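Local coordinates for protein sorting nexin-21 (Mus musculus, PDB 4YMR) that binds endosomal membranes enriched in phosphatidylinositol 3-phosphate and phosphatidylinositol 4,5-bisphosphate, and may take part in several stages of intracellular trafficking, at residues Q117-A120 against L121-A124. Numbering follows the deposited sequence.
Sequences QLQA and LQEA
The carboxamide of Gln122 turns one face to Leu118, whose carbonyl O sits almost directly over CD at 3.1 Å, while the leucine CG lies over the same face, 3.7 Å from NE2. Beyond this pair, NE2 makes a weak hydrogen bond to Ser128 O. The torsions explain this placement: with CG anti to its own carbonyl carbon (chi1 -68°) and the chain extended beyond it, the glutamine runs back along the helix and crosses Leu118 obliquely. This contact between residues four apart lies in the last turn of helix 112-122, in the PXB/TPR domain, an alpha-helical region crystallised as a domain swap. The backbone here is weakly bonded: Leu121 N donates to Gln117 O (3.3 Å, 159° at the hydrogen), whereas the bonds from Gln122 N to Leu118 O and from Glu123 N to Gln119 O are weak. Leu121 CD1 also rests against Gln117 O at 3.2 Å, and both residues pack on Leu93 of helix 93-106. An alanine in place of Gln122 would probably strip the amide cover from Leu118 CG and from much of the Leu118 carbonyl O, and leave Ser128 O without this weak donor. Glu123 lays CB against Gln119 O at 3.2 Å, with CG close behind.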
loop_
_atom_site.group_PDB
_atom_site.type_symbol
_atom_site.label_atom_id
_atom_site.label_comp_id
_atom_site.label_asym_id
_atom_site.label_seq_id
_atom_site.Cartn_x
_atom_site.Cartn_y
_atom_site.Cartn_z
ATOM N N GLN A 117 5.178 -4.416 20.508
ATOM C CA GLN A 117 4.464 -3.773 19.410
ATOM C C GLN A 117 3.423 -4.712 18.815
ATOM O O GLN A 117 2.345 -4.275 18.425
ATOM C CB GLN A 117 5.433 -3.294 18.328
ATOM C CG GLN A 117 4.752 -2.532 17.191
ATOM C CD GLN A 117 5.741 -1.923 16.205
ATOM O OE1 GLN A 117 6.947 -1.842 16.475
ATOM N NE2 GLN A 117 5.233 -1.490 15.055
ATOM N N LEU A 118 3.758 -5.998 18.746
ATOM C CA LEU A 118 2.813 -7.022 18.294
ATOM C C LEU A 118 1.712 -7.297 19.336
ATOM O O LEU A 118 0.631 -7.743 18.987
ATOM C CB LEU A 118 3.540 -8.323 17.910
ATOM C CG LEU A 118 2.684 -9.415 17.245
ATOM C CD1 LEU A 118 2.132 -8.935 15.909
ATOM C CD2 LEU A 118 3.442 -10.721 17.068
ATOM N N GLN A 119 1.982 -7.027 20.610
ATOM C CA GLN A 119 0.971 -7.225 21.645
ATOM C C GLN A 119 0.140 -5.970 21.885
ATOM O O GLN A 119 -0.671 -5.926 22.807
ATOM C CB GLN A 119 1.607 -7.662 22.954
ATOM C CG GLN A 119 2.360 -8.953 22.860
ATOM C CD GLN A 119 3.237 -9.152 24.055
ATOM O OE1 GLN A 119 3.156 -8.388 25.018
ATOM N NE2 GLN A 119 4.094 -10.170 24.009
ATOM N N ALA A 120 0.358 -4.946 21.068
ATOM C CA ALA A 120 -0.442 -3.737 21.145
ATOM C C ALA A 120 -1.372 -3.708 19.953
ATOM O O ALA A 120 -2.502 -3.226 20.049
ATOM C CB ALA A 120 0.445 -2.506 21.162
ATOM N N LEU A 121 -0.888 -4.233 18.830
ATOM C CA LEU A 121 -1.722 -4.463 17.649
ATOM C C LEU A 121 -2.770 -5.535 17.940
ATOM O O LEU A 121 -3.832 -5.572 17.312
ATOM C CB LEU A 121 -0.860 -4.914 16.468
ATOM C CG LEU A 121 -0.326 -3.891 15.471
ATOM C CD1 LEU A 121 0.501 -2.840 16.175
ATOM C CD2 LEU A 121 0.504 -4.596 14.417
ATOM N N GLN A 122 -2.456 -6.416 18.885
ATOM C CA GLN A 122 -3.374 -7.472 19.295
ATOM C C GLN A 122 -4.335 -6.985 20.397
ATOM O O GLN A 122 -5.535 -7.241 20.327
ATOM C CB GLN A 122 -2.597 -8.738 19.707
ATOM C CG GLN A 122 -1.872 -9.449 18.548
ATOM C CD GLN A 122 -0.842 -10.491 19.024
ATOM O OE1 GLN A 122 -0.510 -10.568 20.207
ATOM N NE2 GLN A 122 -0.340 -11.291 18.092
ATOM N N GLU A 123 -3.805 -6.261 21.386
ATOM C CA GLU A 123 -4.597 -5.692 22.483
ATOM C C GLU A 123 -5.504 -4.540 22.064
ATOM O O GLU A 123 -6.222 -3.972 22.892
ATOM C CB GLU A 123 -3.688 -5.194 23.608
ATOM C CG GLU A 123 -3.378 -6.222 24.660
ATOM C CD GLU A 123 -3.346 -5.623 26.051
ATOM O OE1 GLU A 123 -2.237 -5.393 26.574
ATOM O OE2 GLU A 123 -4.433 -5.380 26.618
ATOM N N ALA A 124 -5.443 -4.178 20.789
ATOM C CA ALA A 124 -6.260 -3.099 20.255
ATOM C C ALA A 124 -7.017 -3.574 19.021
ATOM O O ALA A 124 -7.752 -2.806 18.398
ATOM C CB ALA A 124 -5.381 -1.889 19.904
#